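Local atomic coordinates of putative methylase (Clostridium difficile, PDB entry 3LDU), a protein that probably methylates guanine bases of ribosomal RNA and binds GTP in a pocket of its methyltransferase domain. Residues G312-L315 with E316-D319; V321-L324 with Y325-G329; E79-R83 with I84-R88; E70-S73 with F74-F78. All blocks are in the same frame, centred on the assembly; numbering follows the deposited sequence.

Interaction 1. Residues G312-L315 with E316-D319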
loop_
_atom_site.group_PDB
_atom_site.type_symbol
_atom_site.label_atom_id
_atom_site.label_comp_id
_atom_site.label_asym_id
_atom_site.label_seq_id
_atom_site.Cartn_x
_atom_site.Cartn_y
_atom_site.Cartn_z
ATOM N N GLY A 312 12.512 15.531 -12.180
ATOM C CA GLY A 312 13.560 15.993 -13.078
ATOM C C GLY A 312 14.555 14.907 -13.451
ATOM O O GLY A 312 15.752 15.157 -13.543
ATOM N N GLU A 313 14.062 13.695 -13.677
ATOM C CA GLU A 313 14.943 12.572 -13.989
ATOM C C GLU A 313 15.566 12.669 -15.380
ATOM O O GLU A 313 16.676 12.177 -15.603
ATOM C CB GLU A 313 14.206 11.237 -13.825
ATOM C CG GLU A 313 13.768 10.950 -12.395
ATOM C CD GLU A 313 13.411 9.488 -12.167
ATOM O OE1 GLU A 313 13.496 8.691 -13.127
ATOM O OE2 GLU A 313 13.049 9.134 -11.023
ATOM N N ARG A 314 14.858 13.303 -16.314
ATOM C CA ARG A 314 15.357 13.433 -17.682
ATOM C C ARG A 314 16.286 14.634 -17.815
ATOM O O ARG A 314 16.020 15.687 -17.249
ATOM C CB ARG A 314 14.198 13.555 -18.675
ATOM C CG ARG A 314 13.226 12.376 -18.622
ATOM C CD ARG A 314 12.354 12.291 -19.873
ATOM N NE ARG A 314 11.479 13.451 -20.026
ATOM C CZ ARG A 314 11.658 14.414 -20.926
ATOM N NH1 ARG A 314 12.684 14.358 -21.766
ATOM N NH2 ARG A 314 10.806 15.429 -20.988
ATOM N N LEU A 315 17.375 14.469 -18.558
ATOM C CA LEU A 315 18.329 15.564 -18.748
ATOM C C LEU A 315 17.650 16.829 -19.267
ATOM O O LEU A 315 18.021 17.947 -18.906
ATOM C CB LEU A 315 19.443 15.145 -19.712
ATOM C CG LEU A 315 20.620 14.395 -19.088
ATOM C CD1 LEU A 315 21.565 13.881 -20.162
ATOM C CD2 LEU A 315 21.352 15.300 -18.110
ATOM N N GLU A 316 16.662 16.637 -20.132
ATOM C CA GLU A 316 15.955 17.739 -20.768
ATOM C C GLU A 316 15.110 18.537 -19.767
ATOM O O GLU A 316 14.779 19.698 -20.013
ATOM C CB GLU A 316 15.073 17.189 -21.891
ATOM C CG GLU A 316 14.118 18.187 -22.513
ATOM C CD GLU A 316 13.092 17.517 -23.409
ATOM O OE1 GLU A 316 13.106 16.269 -23.503
ATOM O OE2 GLU A 316 12.271 18.238 -24.016
ATOM N N ASP A 317 14.779 17.914 -18.639
ATOM C CA ASP A 317 13.906 18.538 -17.638
ATOM C C ASP A 317 14.653 19.041 -16.407
ATOM O O ASP A 317 14.123 19.842 -15.641
ATOM C CB ASP A 317 12.829 17.551 -17.177
ATOM C CG ASP A 317 11.913 17.117 -18.300
ATOM O OD1 ASP A 317 11.602 17.958 -19.175
ATOM O OD2 ASP A 317 11.499 15.939 -18.296
ATOM N N LYS A 318 15.879 18.564 -16.223
ATOM C CA LYS A 318 16.626 18.773 -14.982
ATOM C C LYS A 318 16.744 20.248 -14.571
ATOM O O LYS A 318 16.563 20.597 -13.404
ATOM C CB LYS A 318 18.017 18.130 -15.101
ATOM C CG LYS A 318 18.911 18.286 -13.881
ATOM C CD LYS A 318 20.376 18.076 -14.257
ATOM C CE LYS A 318 21.323 18.418 -13.111
ATOM N NZ LYS A 318 21.223 17.450 -11.980
ATOM N N ASP A 319 17.044 21.119 -15.523
ATOM C CA ASP A 319 17.235 22.526 -15.181
ATOM C C ASP A 319 15.942 23.207 -14.696
ATOM O O ASP A 319 15.959 23.964 -13.724
ATOM C CB ASP A 319 17.855 23.285 -16.355
ATOM C CG ASP A 319 19.257 22.802 -16.679
ATOM O OD1 ASP A 319 19.460 22.250 -17.781
ATOM O OD2 ASP A 319 20.156 22.961 -15.822
HETATM O O HOH W 1 12.198 14.332 -15.940
HETATM O O HOH W 2 17.495 20.653 -18.535
#

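Interaction 2. Residues V321-L324 with Y325-G329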
loop_
_atom_site.group_PDB
_atom_site.type_symbol
_atom_site.label_atom_id
_atom_site.label_comp_id
_atom_site.label_asym_id
_atom_site.label_seq_id
_atom_site.Cartn_x
_atom_site.Cartn_y
_atom_site.Cartn_z
ATOM N N VAL A 321 13.390 21.785 -13.332
ATOM C CA VAL A 321 13.046 21.214 -12.034
ATOM C C VAL A 321 13.876 21.801 -10.880
ATOM O O VAL A 321 13.350 22.052 -9.791
ATOM C CB VAL A 321 13.119 19.678 -12.053
ATOM C CG1 VAL A 321 12.802 19.108 -10.676
ATOM C CG2 VAL A 321 12.133 19.133 -13.085
ATOM N N LYS A 322 15.166 22.029 -11.120
ATOM C CA LYS A 322 16.009 22.712 -10.140
ATOM C C LYS A 322 15.470 24.096 -9.763
ATOM O O LYS A 322 15.444 24.460 -8.582
ATOM C CB LYS A 322 17.453 22.820 -10.638
ATOM C CG LYS A 322 18.234 21.525 -10.554
ATOM C CD LYS A 322 19.737 21.792 -10.557
ATOM C CE LYS A 322 20.329 21.728 -11.953
ATOM N NZ LYS A 322 21.751 22.205 -11.970
ATOM N N GLN A 323 15.057 24.872 -10.765
ATOM C CA GLN A 323 14.478 26.185 -10.504
ATOM C C GLN A 323 13.165 26.078 -9.731
ATOM O O GLN A 323 12.885 26.890 -8.851
ATOM C CB GLN A 323 14.278 26.971 -11.799
ATOM C CG GLN A 323 13.730 28.383 -11.577
ATOM C CD GLN A 323 14.716 29.315 -10.866
ATOM O OE1 GLN A 323 15.935 29.167 -10.986
ATOM N NE2 GLN A 323 14.183 30.287 -10.131
ATOM N N LEU A 324 12.361 25.069 -10.058
ATOM C CA LEU A 324 11.112 24.850 -9.349
ATOM C C LEU A 324 11.389 24.655 -7.858
ATOM O O LEU A 324 10.749 25.271 -7.007
ATOM C CB LEU A 324 10.392 23.625 -9.915
ATOM C CG LEU A 324 9.175 23.179 -9.106
ATOM C CD1 LEU A 324 8.104 24.256 -9.138
ATOM C CD2 LEU A 324 8.630 21.864 -9.655
ATOM N N TYR A 325 12.362 23.804 -7.546
ATOM C CA TYR A 325 12.716 23.536 -6.156
ATOM C C TYR A 325 13.105 24.830 -5.421
ATOM O O TYR A 325 12.681 25.053 -4.290
ATOM C CB TYR A 325 13.843 22.503 -6.081
ATOM C CG TYR A 325 13.447 21.096 -6.528
ATOM C CD1 TYR A 325 12.113 20.712 -6.606
ATOM C CD2 TYR A 325 14.415 20.166 -6.883
ATOM C CE1 TYR A 325 11.754 19.427 -7.016
ATOM C CE2 TYR A 325 14.070 18.888 -7.296
ATOM C CZ TYR A 325 12.747 18.521 -7.360
ATOM O OH TYR A 325 12.435 17.242 -7.769
ATOM N N LYS A 326 13.901 25.684 -6.066
ATOM C CA LYS A 326 14.296 26.958 -5.469
ATOM C C LYS A 326 13.069 27.836 -5.233
ATOM O O LYS A 326 12.878 28.411 -4.160
ATOM C CB LYS A 326 15.277 27.690 -6.390
ATOM C CG LYS A 326 15.776 29.006 -5.852
ATOM C CD LYS A 326 16.580 29.742 -6.924
ATOM C CE LYS A 326 17.710 28.872 -7.468
ATOM N NZ LYS A 326 18.761 28.642 -6.438
ATOM N N GLU A 327 12.225 27.916 -6.246
ATOM C CA GLU A 327 11.010 28.717 -6.139
ATOM C C GLU A 327 10.047 28.201 -5.066
ATOM O O GLU A 327 9.451 28.994 -4.331
ATOM C CB GLU A 327 10.355 28.866 -7.507
ATOM C CG GLU A 327 11.234 29.713 -8.441
ATOM C CD GLU A 327 10.724 29.782 -9.870
ATOM O OE1 GLU A 327 9.567 29.403 -10.119
ATOM O OE2 GLU A 327 11.489 30.231 -10.749
ATOM N N LEU A 328 9.911 26.879 -4.956
ATOM C CA LEU A 328 9.134 26.301 -3.866
ATOM C C LEU A 328 9.691 26.662 -2.487
ATOM O O LEU A 328 8.939 26.998 -1.568
ATOM C CB LEU A 328 9.057 24.773 -3.989
ATOM C CG LEU A 328 8.346 24.243 -5.234
ATOM C CD1 LEU A 328 8.491 22.727 -5.301
ATOM C CD2 LEU A 328 6.862 24.645 -5.271
ATOM N N GLY A 329 11.008 26.553 -2.329
ATOM C CA GLY A 329 11.636 26.896 -1.066
ATOM C C GLY A 329 11.311 28.328 -0.672
ATOM O O GLY A 329 10.926 28.594 0.469
#

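Interaction 3. Residues E79-R83 with I84-R88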
loop_
_atom_site.group_PDB
_atom_site.type_symbol
_atom_site.label_atom_id
_atom_site.label_comp_id
_atom_site.label_asym_id
_atom_site.label_seq_id
_atom_site.Cartn_x
_atom_site.Cartn_y
_atom_site.Cartn_z
ATOM N N GLU A 79 8.965 -32.587 -1.983
ATOM C CA GLU A 79 8.603 -33.382 -0.810
ATOM C C GLU A 79 7.983 -32.536 0.304
ATOM O O GLU A 79 6.981 -32.932 0.906
ATOM C CB GLU A 79 9.802 -34.181 -0.293
ATOM C CG GLU A 79 10.218 -35.317 -1.229
ATOM C CD GLU A 79 9.153 -36.415 -1.346
ATOM O OE1 GLU A 79 8.475 -36.698 -0.332
ATOM O OE2 GLU A 79 8.999 -36.995 -2.446
ATOM N N ASN A 80 8.561 -31.370 0.577
ATOM C CA ASN A 80 8.028 -30.522 1.638
ATOM C C ASN A 80 6.671 -29.918 1.299
ATOM O O ASN A 80 5.828 -29.735 2.175
ATOM C CB ASN A 80 9.035 -29.427 2.023
ATOM C CG ASN A 80 10.279 -29.995 2.683
ATOM O OD1 ASN A 80 10.245 -31.094 3.234
ATOM N ND2 ASN A 80 11.379 -29.263 2.620
ATOM N N THR A 81 6.454 -29.607 0.024
ATOM C CA THR A 81 5.199 -28.999 -0.374
ATOM C C THR A 81 4.097 -30.057 -0.372
ATOM O O THR A 81 2.969 -29.804 0.066
ATOM C CB THR A 81 5.310 -28.385 -1.776
ATOM O OG1 THR A 81 6.335 -27.379 -1.774
ATOM C CG2 THR A 81 3.971 -27.758 -2.190
ATOM N N LYS A 82 4.444 -31.245 -0.858
ATOM C CA LYS A 82 3.491 -32.341 -0.961
ATOM C C LYS A 82 2.985 -32.804 0.408
ATOM O O LYS A 82 1.817 -33.184 0.545
ATOM C CB LYS A 82 4.108 -33.523 -1.718
ATOM C CG LYS A 82 3.140 -34.698 -1.877
ATOM C CD LYS A 82 3.726 -35.822 -2.709
ATOM C CE LYS A 82 2.781 -37.027 -2.705
ATOM N NZ LYS A 82 3.304 -38.170 -3.498
ATOM N N ARG A 83 3.853 -32.766 1.418
ATOM C CA ARG A 83 3.486 -33.258 2.746
ATOM C C ARG A 83 2.514 -32.341 3.480
ATOM O O ARG A 83 1.893 -32.749 4.453
ATOM C CB ARG A 83 4.723 -33.536 3.610
ATOM C CG ARG A 83 5.711 -32.377 3.733
ATOM C CD ARG A 83 5.243 -31.272 4.684
ATOM N NE ARG A 83 6.288 -30.269 4.902
ATOM C CZ ARG A 83 6.107 -29.110 5.530
ATOM N NH1 ARG A 83 4.913 -28.787 6.008
ATOM N NH2 ARG A 83 7.123 -28.271 5.682
ATOM N N ILE A 84 2.396 -31.096 3.029
ATOM C CA ILE A 84 1.405 -30.182 3.586
ATOM C C ILE A 84 0.019 -30.758 3.315
ATOM O O ILE A 84 -0.204 -31.353 2.262
ATOM C CB ILE A 84 1.523 -28.796 2.933
ATOM C CG1 ILE A 84 2.882 -28.180 3.265
ATOM C CG2 ILE A 84 0.371 -27.876 3.365
ATOM C CD1 ILE A 84 3.203 -26.968 2.426
ATOM N N ASN A 85 -0.904 -30.608 4.265
ATOM C CA ASN A 85 -2.265 -31.085 4.059
ATOM C C ASN A 85 -3.057 -30.039 3.300
ATOM O O ASN A 85 -3.754 -29.215 3.896
ATOM C CB ASN A 85 -2.956 -31.417 5.383
ATOM C CG ASN A 85 -4.350 -32.008 5.183
ATOM O OD1 ASN A 85 -5.151 -32.074 6.117
ATOM N ND2 ASN A 85 -4.642 -32.443 3.962
ATOM N N TRP A 86 -2.934 -30.059 1.977
ATOM C CA TRP A 86 -3.537 -29.013 1.166
ATOM C C TRP A 86 -5.064 -29.002 1.178
ATOM O O TRP A 86 -5.672 -27.949 0.991
ATOM C CB TRP A 86 -2.973 -29.030 -0.257
ATOM C CG TRP A 86 -1.618 -28.401 -0.299
ATOM C CD1 TRP A 86 -0.405 -29.037 -0.355
ATOM C CD2 TRP A 86 -1.333 -26.998 -0.234
ATOM N NE1 TRP A 86 0.615 -28.105 -0.347
ATOM C CE2 TRP A 86 0.066 -26.853 -0.268
ATOM C CE3 TRP A 86 -2.134 -25.857 -0.153
ATOM C CZ2 TRP A 86 0.685 -25.603 -0.238
ATOM C CZ3 TRP A 86 -1.509 -24.609 -0.124
ATOM C CH2 TRP A 86 -0.118 -24.500 -0.156
ATOM N N SER A 87 -5.683 -30.161 1.397
ATOM C CA SER A 87 -7.142 -30.234 1.453
ATOM C C SER A 87 -7.733 -29.378 2.581
ATOM O O SER A 87 -8.910 -29.015 2.539
ATOM C CB SER A 87 -7.606 -31.686 1.607
ATOM O OG SER A 87 -7.172 -32.222 2.843
ATOM N N ARG A 88 -6.922 -29.067 3.591
ATOM C CA ARG A 88 -7.360 -28.189 4.679
ATOM C C ARG A 88 -7.595 -26.759 4.188
ATOM O O ARG A 88 -8.398 -26.021 4.758
ATOM C CB ARG A 88 -6.324 -28.160 5.810
ATOM C CG ARG A 88 -6.402 -29.320 6.790
ATOM C CD ARG A 88 -5.398 -29.133 7.925
ATOM N NE ARG A 88 -5.382 -27.751 8.407
ATOM C CZ ARG A 88 -4.518 -27.276 9.300
ATOM N NH1 ARG A 88 -3.588 -28.069 9.817
ATOM N NH2 ARG A 88 -4.582 -26.005 9.674
#

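Interaction 4. Residues E70-S73 with F74-F78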
loop_
_atom_site.group_PDB
_atom_site.type_symbol
_atom_site.label_atom_id
_atom_site.label_comp_id
_atom_site.label_asym_id
_atom_site.label_seq_id
_atom_site.Cartn_x
_atom_site.Cartn_y
_atom_site.Cartn_z
ATOM N N GLU A 70 12.993 -25.026 4.659
ATOM C CA GLU A 70 14.165 -24.911 3.814
ATOM C C GLU A 70 14.034 -25.845 2.615
ATOM O O GLU A 70 13.535 -26.957 2.740
ATOM C CB GLU A 70 15.415 -25.259 4.617
ATOM C CG GLU A 70 16.695 -25.113 3.838
ATOM C CD GLU A 70 17.903 -25.293 4.713
ATOM O OE1 GLU A 70 18.550 -26.358 4.612
ATOM O OE2 GLU A 70 18.187 -24.377 5.512
ATOM N N ALA A 71 14.479 -25.394 1.451
ATOM C CA ALA A 71 14.511 -26.255 0.277
ATOM C C ALA A 71 15.712 -25.882 -0.581
ATOM O O ALA A 71 15.765 -24.794 -1.130
ATOM C CB ALA A 71 13.224 -26.134 -0.523
ATOM N N LYS A 72 16.681 -26.783 -0.685
ATOM C CA LYS A 72 17.882 -26.508 -1.468
ATOM C C LYS A 72 17.894 -27.260 -2.800
ATOM O O LYS A 72 18.787 -27.070 -3.627
ATOM C CB LYS A 72 19.133 -26.845 -0.654
ATOM C CG LYS A 72 19.362 -25.909 0.529
ATOM C CD LYS A 72 20.607 -26.304 1.309
ATOM C CE LYS A 72 20.819 -25.434 2.547
ATOM N NZ LYS A 72 21.283 -24.052 2.222
ATOM N N SER A 73 16.903 -28.119 -3.006
ATOM C CA SER A 73 16.776 -28.834 -4.269
ATOM C C SER A 73 15.315 -28.920 -4.660
ATOM O O SER A 73 14.431 -28.771 -3.818
ATOM C CB SER A 73 17.340 -30.247 -4.122
ATOM O OG SER A 73 16.522 -31.021 -3.260
ATOM N N PHE A 74 15.048 -29.184 -5.932
ATOM C CA PHE A 74 13.667 -29.338 -6.354
ATOM C C PHE A 74 12.999 -30.562 -5.712
ATOM O O PHE A 74 11.818 -30.529 -5.385
ATOM C CB PHE A 74 13.551 -29.310 -7.878
ATOM C CG PHE A 74 13.835 -27.943 -8.472
ATOM C CD1 PHE A 74 12.920 -26.914 -8.334
ATOM C CD2 PHE A 74 15.028 -27.689 -9.129
ATOM C CE1 PHE A 74 13.179 -25.660 -8.855
ATOM C CE2 PHE A 74 15.295 -26.435 -9.658
ATOM C CZ PHE A 74 14.368 -25.423 -9.522
ATOM N N ASP A 75 13.763 -31.629 -5.490
ATOM C CA ASP A 75 13.229 -32.780 -4.760
ATOM C C ASP A 75 12.778 -32.372 -3.346
ATOM O O ASP A 75 11.700 -32.756 -2.889
ATOM C CB ASP A 75 14.258 -33.915 -4.700
ATOM C CG ASP A 75 14.535 -34.529 -6.066
ATOM O OD1 ASP A 75 13.612 -34.563 -6.908
ATOM O OD2 ASP A 75 15.675 -34.986 -6.298
ATOM N N GLU A 76 13.595 -31.585 -2.659
ATOM C CA GLU A 76 13.251 -31.138 -1.315
ATOM C C GLU A 76 12.027 -30.207 -1.338
ATOM O O GLU A 76 11.147 -30.311 -0.488
ATOM C CB GLU A 76 14.454 -30.468 -0.643
ATOM C CG GLU A 76 14.262 -30.205 0.842
ATOM C CD GLU A 76 15.513 -29.667 1.530
ATOM O OE1 GLU A 76 15.552 -29.702 2.784
ATOM O OE2 GLU A 76 16.450 -29.212 0.830
ATOM N N LEU A 77 11.987 -29.294 -2.309
ATOM C CA LEU A 77 10.827 -28.411 -2.492
ATOM C C LEU A 77 9.548 -29.239 -2.713
ATOM O O LEU A 77 8.513 -28.991 -2.089
ATOM C CB LEU A 77 11.060 -27.460 -3.677
ATOM C CG LEU A 77 9.869 -26.599 -4.129
ATOM C CD1 LEU A 77 9.486 -25.634 -3.020
ATOM C CD2 LEU A 77 10.190 -25.813 -5.402
ATOM N N PHE A 78 9.631 -30.224 -3.600
ATOM C CA PHE A 78 8.494 -31.111 -3.866
ATOM C C PHE A 78 8.041 -31.885 -2.625
ATOM O O PHE A 78 6.872 -31.846 -2.250
ATOM C CB PHE A 78 8.809 -32.094 -4.998
ATOM C CG PHE A 78 7.686 -33.044 -5.290
ATOM C CD1 PHE A 78 6.581 -32.624 -6.007
ATOM C CD2 PHE A 78 7.725 -34.347 -4.825
ATOM C CE1 PHE A 78 5.533 -33.491 -6.270
ATOM C CE2 PHE A 78 6.680 -35.226 -5.081
ATOM C CZ PHE A 78 5.584 -34.800 -5.811
HETATM O O HOH W 3 18.056 -28.824 3.125
#

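Interaction 1. Residues G312-L315 with E316-D319
The guanidinium of Arg314 is approached by two carboxylates in different ways. Over one of its faces lies Asp317 OD2, paired with Arg314 NH2 at 2.8 Å in a salt bridge; at its edge, in plane, sits Glu316 OE1, only 2.6 Å from Arg314 NH1 along a nearly straight N-H direction. Both carboxylates stand almost perpendicular to the guanidinium, at 87° for Asp317 and 83° for Glu316, and NH1 meets Glu316 OE1 from above the carboxylate plane. A bend at chi3 of Arg314 (-64°) swings the group back toward both acids. The outcome is a salt-bridge network at the surface, where the loop after strand 304-307 runs into helix 315-333 of the methyltransferase domain. Asp317 OD2 also accepts a hydrogen bond from a water 2.9 Å away, which in turn accepts from Arg314 N, tying this carboxylate to arginine backbone and side chain alike. Arg314 O closes the first turn by accepting Asp317 N at 2.9 Å, with a weak second bond from Lys318 N. A second water donates to Leu315 O at 2.8 Å and to Asp319 OD1 while accepting from Asp319 N. Lys318 NZ bonds weakly to Tyr346 OH.

Interaction 2. Residues V321-L324 with Y325-G329
Val321 holds CG1 anti to its backbone N (chi1 178°), and Tyr325, one helical turn later, sets its ring beside its own N; together these torsions lay the methyl over the ring face in a CH-pi contact, with CG1 3.8 Å from the ring centroid. Val321 O stands over the same face, 3.4 Å above the ring plane toward its rim, while also accepting Tyr325 N. A second i to i+4 pair, of polar character, is made by Gln323, whose chain bends at chi2 (67°) and directs NE2 to Glu327 OE2 at 2.8 Å. Glu327 OE2 lies close to the plane of the Gln323 amide and is met on the anti side of its carboxylate, the two planes being turned 65° apart. Such pairings follow from the helical repeat of helix 315-333, the crossover helix of the beta-alpha-beta unit joining strands 304-307 and 339-344 in the Rossmann-like methyltransferase domain. On its buried side, Leu324 CG packs against Leu328 CD1 at 3.9 Å, and Leu328 N donates to Leu324 O at 2.7 Å. This leucine pair borders the ligand pocket: the side chain of Leu324 touches the bound GTP, its nearest atom about 4 Å away, and Leu328 lies near Ala293 of the same site. Beyond the valine, Tyr325 OH is hydrogen-bonded to Pro310 O and Thr344 OG1, which fixes the far end of the ring, and the rings of Tyr346 and Phe349 meet it edge-to-face.

Interaction 3. Residues E79-R83 with I84-R88
Thr81 O gathers two donors, Ile84 N and Trp86 NE1, where helix 74-82 of the THUMP domain gives way to a loop, whose chain then bends through an inverse gamma turn centred on Asn85. Among the hydrogen bonds across this exit, Ile84 N donates to Thr81 O at 3.3 Å, well above the carbonyl plane; Trp86 NE1 reaches Thr81 O at 2.9 Å from the opposite face of that plane, with the oxygen close to the plane of the indole. The carbonyl at the helix end thus takes donors from both faces, and the NE1 bond in turn limits rotation of the indole. Van der Waals contacts accompany these bonds. Thr81 CG2 lies 3.8 Å from Trp86 NE1, and Ile84 CG2 covers one face of the indole near its rim. Ile84 CG1 is 3.5 Å from Asn80 O and is approached by Arg83 NH1; the arginine folds back through CG set between backbone N and carbonyl carbon (chi1 53°) and a bend at chi2 (76°). Outside the exit, the indole packs on Ile122 and Ser125 of helix 111-129 and on Ile156 of strand 153-159, while Ile84 rests on Ala67. Among bonds inside the loop, Trp86 N donates weakly to Ile84 O, and Asn85 ND2 donates to Ser87 OG at 2.8 Å, the hydroxyl lying 29° out of the asparagine amide plane.

Interaction 4. Residues E70-S73 with F74-F78
Ser73 and Glu76 trade polar contacts at the start of helix 74-82, the serine hydroxyl with the glutamate N-H and the carboxylate with the main chain just before the cap. Ser73 OG accepts Glu76 N at 3.0 Å, the serine oxygen being placed between backbone N and carbonyl carbon (chi1 68°), where it can face the first turn. In return, Glu76 OE2 accepts Lys72 N at 2.9 Å in an almost straight bond, the N-H arriving from above the carboxylate plane. Main-chain pairing begins with Leu77 N donating to Ser73 O, also at 2.9 Å. Ser73 is therefore the N-cap of the helix. A full capping box would have the glutamate take the cap residue's own N-H; here it takes that of the residue before, and Ser73 N is buried without a partner in the model. This lies in the THUMP domain, where strand 63-70 passes into the helix. The reach of Glu76 depends on its extended chain, with CG anti to the backbone N (chi1 -169°), which lays the carboxylate alongside Ala71 and Glu70. A water 2.7 Å from Glu76 OE1 and 2.9 Å from Glu70 OE1 lies between the two carboxylates and may soften their like charges. On the buried side, Ala71 CB meets Leu77 CB at 4.0 Å, and both residues touch Leu108. Farther out, Lys72 NZ salt-bridges Asp152.

The four contacts fall into two pairs, each on one helix, in different domains. Interactions 1 and 2 share helix 315-333 and meet where Gly312 CA packs on Val321 CG2; interactions 3 and 4 share helix 74-82 and touch between Asn80 ND2 and Glu70 O. Centres within each pair are 13 Å apart, whereas interactions 2 and 3 lie about 58 Å apart, centre to centre. Interaction 1 is a surface contact; the other three are partly buried. Chemistry follows position: at the helix starts, interaction 1 relies on salt bridges and interaction 4 on N-capping; mid-helix, interaction 2 mixes a buried apolar side beside GTP with a polar outer side; at a helix end, interaction 3 uses a main-chain N-H and a buried indole on one carbonyl.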